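Local coordinates for siderophore-interacting protein (Aeromonas hydrophila, PDB 6K2L), which binds flavin-adenine dinucleotide and probably reduces ferric siderophores so that their iron can be released inside the cell, at residues T82-A87 and L148-A153. The protein carries 1 engineered substitution. Numbering follows the deposited sequence.
Sequences TFTIRA and LPAISA. With FAD (flavin-adenine dinucleotide), chain C.
Arg86 packs against Pro149, Ser152 and Ala153 on helix 148-155 and makes the broadest contact between the two segments. With CG anti to the backbone N (chi1 172°) and the chain turned about CB-CG (chi2 70°), its CD comes to 3.4 Å from Pro149 O, and the guanidinium lays one face over the helix backbone at Ser152 and Ala153, with NH2 3.4 Å from Ser152 CB. The Ala153 methyl CB lies in front of Arg86 O, 3.7 Å away, while Thr84 sends its methyl to the helix start, CG2 3.8 Å from Ala150 CA.

Polar links across the interface run through water. One molecule donates to Thr84 OG1 and accepts from Ala150 N, with a weak third bond to the flavin O4; another accepts from Arg86 NE (2.9 Å) and donates weakly to Ser152 OG. The Ser152 hydroxyl turns back to Leu148 O (2.6 Å), which also receives Ser152 N from the other face of its plane. The charge of Arg86 is met chiefly by Glu156, through a salt bridge at NH1.

The flavin meets Thr82, Phe83 and Thr84. Thr84 bonds it twice: OG1, close to the ring plane, donates to N5 at 2.8 Å, and the amide to O4 from above the plane in a bent bond (N-H...O 144°). The Phe83 ring leans over it, strongly tilted from the isoalloxazine, with CE2 3.2 Å from FAD C2, and Thr82 O accepts from the ribityl O2'. Such a junction of FAD-binding antiparallel barrel and parallel-sheet domain beside the flavin is characteristic of the ferredoxin-NADP+ reductase-like architecture of siderophore-interacting proteins.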
# COMPACT_ATOMS: atom_id res chain seq x y z
N THR A 82 -20.22 -5.56 1.47
CA THR A 82 -19.05 -4.79 1.09
C THR A 82 -18.06 -4.72 2.25
O THR A 82 -18.44 -4.44 3.39
CB THR A 82 -19.44 -3.39 0.66
OG1 THR A 82 -20.39 -3.49 -0.39
CG2 THR A 82 -18.19 -2.64 0.15
N PHE A 83 -16.78 -4.95 1.96
CA PHE A 83 -15.74 -4.89 2.98
C PHE A 83 -14.48 -4.31 2.36
O PHE A 83 -14.38 -4.14 1.15
CB PHE A 83 -15.45 -6.28 3.61
CG PHE A 83 -16.44 -6.64 4.68
CD1 PHE A 83 -17.69 -7.13 4.34
CD2 PHE A 83 -16.14 -6.45 6.01
CE1 PHE A 83 -18.59 -7.43 5.29
CE2 PHE A 83 -17.05 -6.72 6.97
CZ PHE A 83 -18.29 -7.22 6.61
N THR A 84 -13.55 -3.97 3.22
CA THR A 84 -12.31 -3.33 2.84
C THR A 84 -11.21 -4.38 2.88
O THR A 84 -11.16 -5.19 3.81
CB THR A 84 -12.01 -2.22 3.84
OG1 THR A 84 -13.12 -1.32 3.86
CG2 THR A 84 -10.67 -1.47 3.52
N ILE A 85 -10.37 -4.41 1.85
CA ILE A 85 -9.09 -5.12 1.92
C ILE A 85 -8.19 -4.34 2.86
O ILE A 85 -7.67 -3.29 2.47
CB ILE A 85 -8.44 -5.26 0.54
CG1 ILE A 85 -9.31 -6.07 -0.41
CG2 ILE A 85 -7.07 -5.87 0.70
CD1 ILE A 85 -8.76 -6.16 -1.84
N ARG A 86 -8.01 -4.84 4.09
CA ARG A 86 -7.14 -4.16 5.06
C ARG A 86 -5.67 -4.25 4.67
O ARG A 86 -4.97 -3.23 4.70
CB ARG A 86 -7.35 -4.75 6.47
CG ARG A 86 -6.35 -4.26 7.53
CD ARG A 86 -6.60 -2.80 7.89
NE ARG A 86 -5.60 -2.25 8.79
CZ ARG A 86 -4.39 -1.86 8.39
NH1 ARG A 86 -4.04 -2.01 7.11
NH2 ARG A 86 -3.52 -1.35 9.28
N ALA A 87 -5.17 -5.43 4.30
CA ALA A 87 -3.83 -5.54 3.74
C ALA A 87 -3.77 -6.70 2.75
O ALA A 87 -4.59 -7.61 2.80
CB ALA A 87 -2.76 -5.72 4.83
N LEU A 148 -12.55 2.05 10.13
CA LEU A 148 -11.19 2.02 10.66
C LEU A 148 -10.23 1.17 9.83
O LEU A 148 -9.04 1.51 9.76
CB LEU A 148 -11.21 1.56 12.12
CG LEU A 148 -9.89 1.66 12.86
CD1 LEU A 148 -9.31 3.04 12.60
CD2 LEU A 148 -10.01 1.36 14.37
N PRO A 149 -10.63 0.06 9.22
CA PRO A 149 -9.64 -0.66 8.39
C PRO A 149 -9.19 0.13 7.17
O PRO A 149 -7.98 0.15 6.88
CB PRO A 149 -10.38 -1.96 8.05
CG PRO A 149 -11.34 -2.13 9.22
CD PRO A 149 -11.82 -0.76 9.50
N ALA A 150 -10.11 0.81 6.49
CA ALA A 150 -9.77 1.69 5.36
C ALA A 150 -8.89 2.85 5.78
O ALA A 150 -7.88 3.15 5.11
CB ALA A 150 -11.04 2.25 4.74
N ILE A 151 -9.27 3.55 6.85
CA ILE A 151 -8.47 4.66 7.37
C ILE A 151 -7.08 4.18 7.83
O ILE A 151 -6.09 4.88 7.63
CB ILE A 151 -9.24 5.39 8.48
CG1 ILE A 151 -10.48 6.03 7.87
CG2 ILE A 151 -8.33 6.42 9.16
CD1 ILE A 151 -11.45 6.62 8.92
N SER A 152 -6.97 2.99 8.42
CA SER A 152 -5.66 2.46 8.79
C SER A 152 -4.81 2.17 7.56
O SER A 152 -3.61 2.51 7.51
CB SER A 152 -5.81 1.20 9.64
OG SER A 152 -6.67 1.41 10.74
N ALA A 153 -5.42 1.50 6.58
CA ALA A 153 -4.74 1.20 5.33
C ALA A 153 -4.27 2.48 4.63
O ALA A 153 -3.16 2.50 4.08
CB ALA A 153 -5.67 0.40 4.40
PA FAD C . -26.30 -6.77 8.33
O1A FAD C . -26.93 -8.09 8.00
O2A FAD C . -26.05 -5.83 7.14
O5B FAD C . -27.16 -5.85 9.36
C5B FAD C . -27.72 -6.40 10.57
C4B FAD C . -27.99 -5.33 11.61
O4B FAD C . -26.76 -4.97 12.29
C3B FAD C . -28.58 -4.01 11.12
O3B FAD C . -29.48 -3.48 12.09
C2B FAD C . -27.34 -3.12 10.94
O2B FAD C . -27.57 -1.72 11.08
C1B FAD C . -26.45 -3.60 12.08
N9A FAD C . -25.04 -3.54 11.77
C8A FAD C . -24.45 -3.87 10.58
N7A FAD C . -23.14 -3.75 10.58
C5A FAD C . -22.86 -3.33 11.87
C6A FAD C . -21.65 -3.03 12.52
N6A FAD C . -20.45 -3.14 11.95
N1A FAD C . -21.72 -2.62 13.82
C2A FAD C . -22.92 -2.52 14.40
N3A FAD C . -24.12 -2.79 13.88
C4A FAD C . -24.02 -3.20 12.61
N1 FAD C . -17.63 -3.21 7.68
C2 FAD C . -16.61 -3.82 8.36
O2 FAD C . -16.80 -4.40 9.43
N3 FAD C . -15.32 -3.79 7.85
C4 FAD C . -14.93 -3.19 6.68
O4 FAD C . -13.75 -3.24 6.33
C4X FAD C . -16.01 -2.56 5.95
N5 FAD C . -15.73 -1.96 4.80
C5X FAD C . -16.75 -1.35 4.12
C6 FAD C . -16.47 -0.70 2.93
C7 FAD C . -17.46 -0.04 2.21
C7M FAD C . -17.11 0.63 0.91
C8 FAD C . -18.79 -0.07 2.68
C8M FAD C . -19.91 0.58 1.91
C9 FAD C . -19.08 -0.74 3.87
C9A FAD C . -18.08 -1.37 4.59
N10 FAD C . -18.35 -2.02 5.82
C10 FAD C . -17.33 -2.61 6.54
C1' FAD C . -19.71 -2.03 6.37
C2' FAD C . -20.40 -3.40 6.32
O2' FAD C . -20.76 -3.76 4.99
C3' FAD C . -21.65 -3.34 7.20
O3' FAD C . -21.24 -3.32 8.57
C4' FAD C . -22.64 -4.49 6.99
O4' FAD C . -23.94 -4.05 7.38
C5' FAD C . -22.21 -5.72 7.76
O5' FAD C . -23.07 -6.82 7.39
P FAD C . -23.66 -7.80 8.48
O1P FAD C . -24.17 -9.03 7.70
O2P FAD C . -22.70 -8.10 9.54
O3P FAD C . -24.91 -7.00 9.06
O HOH W 1 -13.05 -0.01 6.39
O HOH W 2 -7.62 -1.73 10.80